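Local coordinates for protein rhamnonate dehydratase (Gibberella zeae PH-1, PDB 3FXG) that binds magnesium and, as an enolase-superfamily acid-sugar dehydratase, probably removes water from rhamnonate to give a 2-keto-3-deoxy sugar acid, at residues S55-W59 against G60-L64; V135-L138 against A139-L143; L188-C191 against P192-H196. All blocks are in the same frame, centred on the assembly; numbering follows the deposited sequence.

Interaction 1. Residues S55-W59 against G60-L64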
loop_
_atom_site.group_PDB
_atom_site.type_symbol
_atom_site.label_atom_id
_atom_site.label_comp_id
_atom_site.label_asym_id
_atom_site.label_seq_id
_atom_site.Cartn_x
_atom_site.Cartn_y
_atom_site.Cartn_z
ATOM N N SER A 55 -4.123 -21.517 -39.034
ATOM C CA SER A 55 -5.054 -22.527 -38.543
ATOM C C SER A 55 -4.857 -22.782 -37.056
ATOM O O SER A 55 -3.723 -22.897 -36.592
ATOM C CB SER A 55 -4.842 -23.835 -39.310
ATOM O OG SER A 55 -5.379 -24.939 -38.605
ATOM N N ARG A 56 -5.949 -22.879 -36.305
ATOM C CA ARG A 56 -5.817 -23.140 -34.878
ATOM C C ARG A 56 -5.554 -24.623 -34.634
ATOM O O ARG A 56 -5.019 -25.004 -33.589
ATOM C CB ARG A 56 -7.058 -22.662 -34.113
ATOM C CG ARG A 56 -7.196 -21.138 -34.114
ATOM C CD ARG A 56 -7.839 -20.591 -32.839
ATOM N NE ARG A 56 -9.289 -20.758 -32.811
ATOM C CZ ARG A 56 -10.075 -20.287 -31.847
ATOM N NH1 ARG A 56 -9.553 -19.622 -30.823
ATOM N NH2 ARG A 56 -11.388 -20.471 -31.908
ATOM N N THR A 57 -5.913 -25.462 -35.604
ATOM C CA THR A 57 -5.672 -26.894 -35.469
ATOM C C THR A 57 -4.192 -27.192 -35.712
ATOM O O THR A 57 -3.662 -28.185 -35.213
ATOM C CB THR A 57 -6.523 -27.725 -36.464
ATOM O OG1 THR A 57 -6.273 -27.285 -37.804
ATOM C CG2 THR A 57 -8.008 -27.581 -36.146
ATOM N N SER A 58 -3.525 -26.320 -36.466
ATOM C CA SER A 58 -2.109 -26.509 -36.766
ATOM C C SER A 58 -1.297 -26.682 -35.484
ATOM O O SER A 58 -0.443 -27.572 -35.402
ATOM C CB SER A 58 -1.565 -25.326 -37.572
ATOM O OG SER A 58 -1.570 -24.129 -36.812
ATOM N N TRP A 59 -1.566 -25.847 -34.482
ATOM C CA TRP A 59 -0.843 -25.953 -33.220
ATOM C C TRP A 59 -1.511 -26.881 -32.206
ATOM O O TRP A 59 -1.004 -27.065 -31.098
ATOM C CB TRP A 59 -0.581 -24.568 -32.597
ATOM C CG TRP A 59 -1.764 -23.655 -32.475
ATOM C CD1 TRP A 59 -2.147 -22.687 -33.361
ATOM C CD2 TRP A 59 -2.684 -23.583 -31.378
ATOM N NE1 TRP A 59 -3.244 -22.013 -32.880
ATOM C CE2 TRP A 59 -3.596 -22.541 -31.667
ATOM C CE3 TRP A 59 -2.827 -24.294 -30.181
ATOM C CZ2 TRP A 59 -4.639 -22.194 -30.800
ATOM C CZ3 TRP A 59 -3.869 -23.947 -29.313
ATOM C CH2 TRP A 59 -4.759 -22.906 -29.631
ATOM N N GLY A 60 -2.652 -27.454 -32.581
ATOM C CA GLY A 60 -3.319 -28.413 -31.712
ATOM C C GLY A 60 -4.533 -28.056 -30.873
ATOM O O GLY A 60 -4.820 -28.758 -29.907
ATOM N N ILE A 61 -5.268 -27.008 -31.225
ATOM C CA ILE A 61 -6.435 -26.643 -30.426
ATOM C C ILE A 61 -7.460 -27.784 -30.345
ATOM O O ILE A 61 -8.283 -27.832 -29.430
ATOM C CB ILE A 61 -7.129 -25.383 -30.993
ATOM C CG1 ILE A 61 -8.037 -24.767 -29.925
ATOM C CG2 ILE A 61 -7.950 -25.749 -32.234
ATOM C CD1 ILE A 61 -8.593 -23.400 -30.300
ATOM N N ASN A 62 -7.388 -28.711 -31.294
ATOM C CA ASN A 62 -8.323 -29.833 -31.353
ATOM C C ASN A 62 -7.677 -31.167 -30.978
ATOM O O ASN A 62 -8.248 -32.230 -31.222
ATOM C CB ASN A 62 -8.883 -29.934 -32.772
ATOM C CG ASN A 62 -7.808 -30.265 -33.795
ATOM O OD1 ASN A 62 -6.642 -29.890 -33.632
ATOM N ND2 ASN A 62 -8.193 -30.962 -34.859
ATOM N N VAL A 63 -6.498 -31.112 -30.370
ATOM C CA VAL A 63 -5.771 -32.328 -30.019
ATOM C C VAL A 63 -6.426 -33.281 -29.017
ATOM O O VAL A 63 -6.249 -34.495 -29.115
ATOM C CB VAL A 63 -4.346 -31.984 -29.505
ATOM C CG1 VAL A 63 -4.421 -31.342 -28.124
ATOM C CG2 VAL A 63 -3.488 -33.237 -29.476
ATOM N N LEU A 64 -7.182 -32.752 -28.062
ATOM C CA LEU A 64 -7.803 -33.602 -27.045
ATOM C C LEU A 64 -9.049 -34.375 -27.464
ATOM O O LEU A 64 -9.165 -35.566 -27.181
ATOM C CB LEU A 64 -8.125 -32.772 -25.798
ATOM C CG LEU A 64 -6.905 -32.185 -25.083
ATOM C CD1 LEU A 64 -7.350 -31.337 -23.908
ATOM C CD2 LEU A 64 -6.002 -33.314 -24.618
#
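One face of the W59 indole carries I61, whose CB stands 3.7 Å from W59 CH2 and makes a CH-pi contact with the six-membered ring; its amide N lies over the same ring, toward the rim. R56 O sits above the indole too, close to the ring centre. A second flat group, the R56 guanidinium, takes the other end of I61: CD1 rides over one of its faces, offset to the rim, 3.7 Å from R56 NE. I61 CG1 is anti to its backbone N (chi1 -162°), which carries that branch across to the R56 side chain, while CG2 settles against the R56 carbonyl. The backbone supports this wedge, with I61 N donating to R56 O at 3.1 Å and nearly straight (163°). In this loop of the N-terminal capping domain of an enolase-superfamily protein, T57 to G60 forms a type I turn closed by G60 N to T57 O (2.9 Å), and a second runs on from G60 to V63. Overlapping the start of the first, S55 OG accepts from S58 N, an ST motif. G60, at phi 102°, has backbone angles that would press a CB against W59 O, which calls for glycine. The N62 amide crosses T57 obliquely, with ND2 3.6 Å from T57 CG2. R56 NE bonds L37 O, and its guanidinium makes a cation-pi contact with Y224; the R56 side chain lies about 8 Å from the magnesium ion. W59 O accepts from H96 of a second subunit.

Interaction 2. Residues V135-L138 against A139-L143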
loop_
_atom_site.group_PDB
_atom_site.type_symbol
_atom_site.label_atom_id
_atom_site.label_comp_id
_atom_site.label_asym_id
_atom_site.label_seq_id
_atom_site.Cartn_x
_atom_site.Cartn_y
_atom_site.Cartn_z
ATOM N N VAL A 135 -16.414 -32.737 -15.635
ATOM C CA VAL A 135 -17.380 -33.581 -16.327
ATOM C C VAL A 135 -18.005 -34.608 -15.386
ATOM O O VAL A 135 -19.192 -34.920 -15.493
ATOM C CB VAL A 135 -16.725 -34.290 -17.530
ATOM C CG1 VAL A 135 -17.734 -35.193 -18.218
ATOM C CG2 VAL A 135 -16.202 -33.248 -18.515
ATOM N N ILE A 136 -17.210 -35.134 -14.462
ATOM C CA ILE A 136 -17.725 -36.109 -13.507
ATOM C C ILE A 136 -18.758 -35.431 -12.608
ATOM O O ILE A 136 -19.821 -35.991 -12.332
ATOM C CB ILE A 136 -16.590 -36.693 -12.635
ATOM C CG1 ILE A 136 -15.688 -37.584 -13.494
ATOM C CG2 ILE A 136 -17.175 -37.476 -11.463
ATOM C CD1 ILE A 136 -14.433 -38.077 -12.778
ATOM N N ASP A 137 -18.438 -34.219 -12.161
ATOM C CA ASP A 137 -19.338 -33.457 -11.303
ATOM C C ASP A 137 -20.647 -33.174 -12.026
ATOM O O ASP A 137 -21.720 -33.313 -11.445
ATOM C CB ASP A 137 -18.686 -32.134 -10.886
ATOM C CG ASP A 137 -19.544 -31.337 -9.917
ATOM O OD1 ASP A 137 -19.711 -31.777 -8.757
ATOM O OD2 ASP A 137 -20.057 -30.270 -10.313
ATOM N N LEU A 138 -20.558 -32.769 -13.291
ATOM C CA LEU A 138 -21.751 -32.475 -14.079
ATOM C C LEU A 138 -22.603 -33.734 -14.246
ATOM O O LEU A 138 -23.831 -33.668 -14.214
ATOM C CB LEU A 138 -21.359 -31.903 -15.448
ATOM C CG LEU A 138 -20.783 -30.477 -15.423
ATOM C CD1 LEU A 138 -20.257 -30.087 -16.803
ATOM C CD2 LEU A 138 -21.864 -29.502 -14.972
ATOM N N ALA A 139 -21.952 -34.883 -14.417
ATOM C CA ALA A 139 -22.683 -36.141 -14.555
ATOM C C ALA A 139 -23.401 -36.436 -13.240
ATOM O O ALA A 139 -24.501 -36.983 -13.233
ATOM C CB ALA A 139 -21.725 -37.282 -14.906
ATOM N N LEU A 140 -22.775 -36.068 -12.128
ATOM C CA LEU A 140 -23.379 -36.278 -10.821
ATOM C C LEU A 140 -24.636 -35.425 -10.706
ATOM O O LEU A 140 -25.675 -35.902 -10.245
ATOM C CB LEU A 140 -22.397 -35.914 -9.700
ATOM C CG LEU A 140 -21.302 -36.933 -9.375
ATOM C CD1 LEU A 140 -20.341 -36.342 -8.351
ATOM C CD2 LEU A 140 -21.936 -38.216 -8.832
ATOM N N TRP A 141 -24.551 -34.166 -11.132
ATOM C CA TRP A 141 -25.712 -33.287 -11.063
ATOM C C TRP A 141 -26.829 -33.770 -11.978
ATOM O O TRP A 141 -28.000 -33.688 -11.617
ATOM C CB TRP A 141 -25.326 -31.845 -11.406
ATOM C CG TRP A 141 -24.715 -31.126 -10.231
ATOM C CD1 TRP A 141 -23.387 -30.894 -10.003
ATOM C CD2 TRP A 141 -25.416 -30.579 -9.110
ATOM N NE1 TRP A 141 -23.219 -30.232 -8.807
ATOM C CE2 TRP A 141 -24.449 -30.028 -8.238
ATOM C CE3 TRP A 141 -26.769 -30.502 -8.755
ATOM C CZ2 TRP A 141 -24.793 -29.405 -7.036
ATOM C CZ3 TRP A 141 -27.113 -29.883 -7.558
ATOM C CH2 TRP A 141 -26.125 -29.342 -6.712
ATOM N N ASP A 142 -26.466 -34.280 -13.153
ATOM C CA ASP A 142 -27.457 -34.797 -14.095
ATOM C C ASP A 142 -28.186 -35.957 -13.415
ATOM O O ASP A 142 -29.408 -36.068 -13.493
ATOM C CB ASP A 142 -26.764 -35.281 -15.379
ATOM C CG ASP A 142 -27.753 -35.665 -16.477
ATOM O OD1 ASP A 142 -28.609 -34.829 -16.842
ATOM O OD2 ASP A 142 -27.664 -36.804 -16.987
ATOM N N LEU A 143 -27.422 -36.813 -12.742
ATOM C CA LEU A 143 -27.979 -37.958 -12.031
ATOM C C LEU A 143 -28.922 -37.513 -10.912
ATOM O O LEU A 143 -30.008 -38.071 -10.743
ATOM C CB LEU A 143 -26.845 -38.806 -11.441
ATOM C CG LEU A 143 -27.225 -39.933 -10.476
ATOM C CD1 LEU A 143 -28.093 -40.959 -11.194
ATOM C CD2 LEU A 143 -25.958 -40.583 -9.934
#
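D137 and W141, one helical turn apart, run side by side and point the same way. D137 OD2 lies at the edge of the indole, in its plane, 3.4 Å from W141 CD1 and 3.5 Å from W141 NE1, and the carboxylate and ring planes stand 76° apart. D137 sends CG anti to its own N (chi1 -176°), whereas W141 places CG beside its N (chi1 -81°), bringing the five-membered ring back toward the preceding turn, with CD1 3.3 Å from D137 O. The polar ends share a partner beyond this turn, since D137 OD1 and W141 NE1 both bond to T306 OG1. L140 likewise sets CG beside its own N and anti to its carbonyl carbon, 3.4 Å from I136 O. Beneath run ordinary alpha-helical bonds, A139 N to V135 O (3.0 Å) through D142 N to L138 O (2.9 Å). D142 turns its carboxylate outward from this turn, where it forms a salt bridge with K146 and accepts from F80 N and F385 N. Helix 128-148 is packed on several sides: V135, A139 and L140 meet strand 66-73 of the antiparallel sheet, I136, L140 and W141 meet helix 109-119, and D137, L138 and W141 press on L305 of helix 305-316.

Interaction 3. Residues L188-C191 against P192-H196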
loop_
_atom_site.group_PDB
_atom_site.type_symbol
_atom_site.label_atom_id
_atom_site.label_comp_id
_atom_site.label_asym_id
_atom_site.label_seq_id
_atom_site.Cartn_x
_atom_site.Cartn_y
_atom_site.Cartn_z
ATOM N N LEU A 188 -10.555 -11.240 -32.511
ATOM C CA LEU A 188 -9.510 -10.339 -32.989
ATOM C C LEU A 188 -8.638 -11.152 -33.938
ATOM O O LEU A 188 -8.136 -12.212 -33.572
ATOM C CB LEU A 188 -8.669 -9.833 -31.816
ATOM C CG LEU A 188 -7.674 -8.719 -32.137
ATOM C CD1 LEU A 188 -8.432 -7.417 -32.353
ATOM C CD2 LEU A 188 -6.686 -8.568 -30.990
ATOM N N PRO A 189 -8.443 -10.661 -35.170
ATOM C CA PRO A 189 -7.639 -11.354 -36.179
ATOM C C PRO A 189 -6.114 -11.404 -36.075
ATOM O O PRO A 189 -5.516 -12.432 -36.394
ATOM C CB PRO A 189 -8.097 -10.697 -37.480
ATOM C CG PRO A 189 -8.344 -9.286 -37.059
ATOM C CD PRO A 189 -9.080 -9.459 -35.741
ATOM N N PHE A 190 -5.476 -10.328 -35.628
ATOM C CA PHE A 190 -4.015 -10.327 -35.579
ATOM C C PHE A 190 -3.378 -10.115 -34.210
ATOM O O PHE A 190 -3.890 -9.364 -33.382
ATOM C CB PHE A 190 -3.504 -9.292 -36.581
ATOM C CG PHE A 190 -4.150 -9.418 -37.932
ATOM C CD1 PHE A 190 -3.846 -10.492 -38.765
ATOM C CD2 PHE A 190 -5.132 -8.517 -38.334
ATOM C CE1 PHE A 190 -4.513 -10.671 -39.978
ATOM C CE2 PHE A 190 -5.805 -8.687 -39.544
ATOM C CZ PHE A 190 -5.495 -9.766 -40.365
ATOM N N CYS A 191 -2.250 -10.790 -33.992
ATOM C CA CYS A 191 -1.521 -10.721 -32.731
ATOM C C CYS A 191 -0.476 -9.603 -32.726
ATOM O O CYS A 191 -0.175 -9.017 -33.763
ATOM C CB CYS A 191 -0.840 -12.066 -32.447
ATOM S SG CYS A 191 0.636 -12.387 -33.447
ATOM N N PRO A 192 0.091 -9.295 -31.548
ATOM C CA PRO A 192 1.100 -8.239 -31.414
ATOM C C PRO A 192 2.325 -8.385 -32.321
ATOM O O PRO A 192 2.910 -7.388 -32.742
ATOM C CB PRO A 192 1.469 -8.303 -29.933
ATOM C CG PRO A 192 0.188 -8.744 -29.293
ATOM C CD PRO A 192 -0.265 -9.843 -30.226
ATOM N N ASP A 193 2.713 -9.620 -32.619
ATOM C CA ASP A 193 3.879 -9.845 -33.463
ATOM C C ASP A 193 3.708 -9.360 -34.899
ATOM O O ASP A 193 4.663 -9.353 -35.673
ATOM C CB ASP A 193 4.269 -11.323 -33.443
ATOM C CG ASP A 193 4.846 -11.744 -32.106
ATOM O OD1 ASP A 193 5.808 -11.094 -31.645
ATOM O OD2 ASP A 193 4.343 -12.719 -31.515
ATOM N N ASP A 194 2.494 -8.953 -35.256
ATOM C CA ASP A 194 2.239 -8.436 -36.595
ATOM C C ASP A 194 2.493 -6.931 -36.589
ATOM O O ASP A 194 2.256 -6.237 -37.577
ATOM C CB ASP A 194 0.803 -8.742 -37.028
ATOM C CG ASP A 194 0.662 -10.129 -37.632
ATOM O OD1 ASP A 194 1.392 -11.047 -37.202
ATOM O OD2 ASP A 194 -0.187 -10.307 -38.529
ATOM N N GLY A 195 2.979 -6.440 -35.452
ATOM C CA GLY A 195 3.301 -5.033 -35.311
ATOM C C GLY A 195 2.200 -4.031 -35.597
ATOM O O GLY A 195 1.011 -4.350 -35.551
ATOM N N HIS A 196 2.614 -2.805 -35.900
ATOM C CA HIS A 196 1.684 -1.722 -36.182
ATOM C C HIS A 196 0.789 -1.994 -37.381
ATOM O O HIS A 196 -0.335 -1.497 -37.440
ATOM C CB HIS A 196 2.447 -0.412 -36.385
ATOM C CG HIS A 196 3.093 0.105 -35.137
ATOM N ND1 HIS A 196 4.153 -0.532 -34.528
ATOM C CD2 HIS A 196 2.811 1.185 -34.369
ATOM C CE1 HIS A 196 4.496 0.133 -33.439
ATOM N NE2 HIS A 196 3.697 1.178 -33.320
HETATM O O HOH W 1 -0.567 -6.378 -34.634
#
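C191 O is gripped twice: D194 N donates to it at 3.1 Å, close to straight (162°) though from above the carbonyl plane, and a water molecule donates to it at 2.8 Å. The same water also donates to G195 O at 2.7 Å, so it ties the residue before the turn to the residue that follows it. P192 starts a 3-10 turn here, continued by the bond from G195 N to P192 O (2.9 Å); G195, with positive phi, suits glycine. C191 holds SG between its N and its carbonyl carbon (chi1 75°), which swings the sulfur over the start of the turn, 3.8 Å from D193 CB. The D194 carboxylate comes up to F190. Its OD2 is 3.7 Å from F190 CD1, the two side chains crossing with their planes only 23° apart. P189 CB lies over a face of that phenyl ring, which also has a cation-pi partner in K201, while D193 OD2 pairs with K48 in a salt bridge. All this forms the link of a beta-alpha unit in the barrel domain: the chain leaves strand 184-187, with the L188 backbone bonded to that of the magnesium ligand D222, and turns into helix 195-213, while L188, P192 and H196 lean on helix 229-238 alongside.

Overall arrangement
Following the chain, interactions 1 and 2 belong to the N-terminal capping domain and interaction 3 to the barrel domain that holds the magnesium site of D222, E248 and E275. Interactions 1 and 3 are neighbours without touching, about 8 Å apart at nearest atoms and about 20 Å between centres. Interaction 1 comes near the ion by way of R56; interaction 3 follows a barrel strand next to the one that ends in D222. Interaction 2 lies across the chain's centre from interaction 3, with centres about 40 Å apart, and with its centre about 27 Å from that of interaction 1; its helix joins the capping sheet to barrel helix 305-316.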